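Local coordinates for hypothetical protein ST1066 (Sulfolobus tokodaii, PDB 2PJZ) that probably binds and hydrolyses ATP as the nucleotide-binding subunit of an ABC transporter, putatively one for cobalt, at residues Arg75-Leu80 / Leu143-Glu148. Numbering follows the deposited sequence.
Sequences RYSTNL and LASQPE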
loop_
_atom_site.group_PDB
_atom_site.type_symbol
_atom_site.label_atom_id
_atom_site.label_comp_id
_atom_site.label_asym_id
_atom_site.label_seq_id
_atom_site.Cartn_x
_atom_site.Cartn_y
_atom_site.Cartn_z
ATOM N N ARG A 75 2.349 17.894 1.460
ATOM C CA ARG A 75 1.193 17.153 1.975
ATOM C C ARG A 75 1.112 15.675 1.627
ATOM O O ARG A 75 0.184 14.985 2.072
ATOM C CB ARG A 75 -0.108 17.852 1.579
ATOM C CG ARG A 75 -0.106 19.316 2.121
ATOM C CD ARG A 75 -1.464 19.928 1.954
ATOM N NE ARG A 75 -1.429 21.385 1.871
ATOM C CZ ARG A 75 -1.769 22.201 2.854
ATOM N NH1 ARG A 75 -2.168 21.718 4.027
ATOM N NH2 ARG A 75 -1.711 23.516 2.648
ATOM N N TYR A 76 2.050 15.201 0.812
ATOM C CA TYR A 76 2.127 13.772 0.458
ATOM C C TYR A 76 3.324 13.127 1.132
ATOM O O TYR A 76 4.407 13.730 1.193
ATOM C CB TYR A 76 2.276 13.643 -1.074
ATOM C CG TYR A 76 2.430 12.202 -1.528
ATOM C CD1 TYR A 76 1.313 11.404 -1.710
ATOM C CD2 TYR A 76 3.698 11.629 -1.715
ATOM C CE1 TYR A 76 1.434 10.064 -2.103
ATOM C CE2 TYR A 76 3.832 10.296 -2.132
ATOM C CZ TYR A 76 2.682 9.527 -2.310
ATOM O OH TYR A 76 2.774 8.228 -2.718
ATOM N N SER A 77 3.147 11.903 1.633
ATOM C CA SER A 77 4.231 11.115 2.191
ATOM C C SER A 77 4.184 9.686 1.674
ATOM O O SER A 77 3.118 9.168 1.364
ATOM C CB SER A 77 4.082 10.993 3.733
ATOM O OG SER A 77 4.344 12.198 4.350
ATOM N N THR A 78 5.348 9.041 1.628
ATOM C CA THR A 78 5.429 7.600 1.372
ATOM C C THR A 78 6.455 7.004 2.346
ATOM O O THR A 78 7.358 7.700 2.835
ATOM C CB THR A 78 5.805 7.267 -0.128
ATOM O OG1 THR A 78 5.830 5.838 -0.355
ATOM C CG2 THR A 78 7.201 7.849 -0.484
ATOM N N ASN A 79 6.274 5.734 2.660
ATOM C CA ASN A 79 7.289 4.992 3.435
ATOM C C ASN A 79 8.238 4.221 2.549
ATOM O O ASN A 79 9.052 3.450 3.059
ATOM C CB ASN A 79 6.604 4.025 4.406
ATOM C CG ASN A 79 5.941 2.837 3.697
ATOM O OD1 ASN A 79 5.798 2.815 2.471
ATOM N ND2 ASN A 79 5.571 1.820 4.481
ATOM N N LEU A 80 8.163 4.432 1.222
ATOM C CA LEU A 80 9.026 3.653 0.298
ATOM C C LEU A 80 10.506 3.910 0.598
ATOM O O LEU A 80 10.908 5.058 0.854
ATOM C CB LEU A 80 8.754 3.985 -1.177
ATOM C CG LEU A 80 7.487 3.374 -1.782
ATOM C CD1 LEU A 80 7.157 4.186 -3.068
ATOM C CD2 LEU A 80 7.630 1.879 -2.100
ATOM N N LEU A 143 4.230 9.196 8.466
ATOM C CA LEU A 143 3.043 9.642 9.202
ATOM C C LEU A 143 3.271 10.839 10.095
ATOM O O LEU A 143 2.314 11.577 10.399
ATOM C CB LEU A 143 2.433 8.501 10.026
ATOM C CG LEU A 143 1.983 7.259 9.239
ATOM C CD1 LEU A 143 1.555 6.213 10.210
ATOM C CD2 LEU A 143 0.852 7.540 8.243
ATOM N N ALA A 144 4.510 11.031 10.543
ATOM C CA ALA A 144 4.770 12.088 11.533
ATOM C C ALA A 144 4.733 13.489 10.931
ATOM O O ALA A 144 4.712 14.478 11.652
ATOM C CB ALA A 144 6.070 11.840 12.264
ATOM N N SER A 145 4.697 13.585 9.603
ATOM C CA SER A 145 4.386 14.854 8.964
ATOM C C SER A 145 2.890 15.168 8.820
ATOM O O SER A 145 2.523 16.182 8.191
ATOM C CB SER A 145 5.083 14.963 7.601
ATOM O OG SER A 145 4.624 13.946 6.739
ATOM N N GLN A 146 2.033 14.304 9.361
ATOM C CA GLN A 146 0.596 14.476 9.241
ATOM C C GLN A 146 0.182 14.744 7.765
ATOM O O GLN A 146 -0.479 15.753 7.449
ATOM C CB GLN A 146 0.113 15.598 10.170
ATOM C CG GLN A 146 0.338 15.228 11.629
ATOM C CD GLN A 146 -0.552 15.987 12.594
ATOM O OE1 GLN A 146 -0.076 16.871 13.306
ATOM N NE2 GLN A 146 -1.834 15.641 12.635
ATOM N N PRO A 147 0.546 13.813 6.866
ATOM C CA PRO A 147 0.239 13.982 5.449
ATOM C C PRO A 147 -1.254 13.978 5.236
ATOM O O PRO A 147 -2.011 13.284 5.965
ATOM C CB PRO A 147 0.830 12.702 4.804
ATOM C CG PRO A 147 0.826 11.671 5.922
ATOM C CD PRO A 147 1.160 12.497 7.156
ATOM N N GLU A 148 -1.709 14.742 4.255
ATOM C CA GLU A 148 -3.074 14.574 3.787
ATOM C C GLU A 148 -3.229 13.313 2.921
ATOM O O GLU A 148 -4.309 12.731 2.843
ATOM C CB GLU A 148 -3.506 15.786 2.960
ATOM C CG GLU A 148 -3.580 17.101 3.754
ATOM C CD GLU A 148 -4.525 17.082 4.943
ATOM O OE1 GLU A 148 -5.451 16.220 5.025
ATOM O OE2 GLU A 148 -4.325 17.965 5.809
HETATM O O HOH W 1 -2.048 19.638 5.467
#
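Ser77 OG is met from several sides at the seam between strand 76-78 and the loop that follows helix 131-144. Ser145 OG lies 3.0 Å from Ser77 OG, while Pro147 CB packs against the same Ser77 OG at 3.6 Å. Ser77 OG is hydrogen-bonded to the carbonyl oxygen of Ala142 in the last turn of the helix, which also accepts a weak hydrogen bond from Ser145 OG. With OG beside its own backbone N (chi1 -71°), Ser77 turns the hydroxyl toward the helix end, and its CB lies against the CB and CG atoms of Pro147, 3.8 Å from Pro147 CB. Gln146, with positive phi, ends the helical path, and Pro147 then leads the chain toward strand 149-153. Just before that strand, Glu148 N makes a weak hydrogen bond of 2.9 Å to Arg75 O, bent to 122° at the hydrogen. Backbone hydrogen bonds of Arg75 and Ser77 with Ile149 continue this pairing, so the contact marks where 149-153 joins edge strand 76-78 in parallel within the P-loop NTPase core. At the exposed end, the side chains of Arg75 and Glu148 run side by side in the same direction, with Arg75 CD 4.0 Å from Glu148 CG. A water in the guanidinium plane bridges them, accepting from Arg75 NH1 and donating to Glu148 OE2 at 2.8 Å, whereas Arg75 NH1 and Glu148 OE2 themselves stay 4.7 Å apart. The contact thus grades from buried hydroxyls gathered about a helix-end carbonyl to a water-mediated pairing of opposite charges, whose attraction is probably softened by solvent.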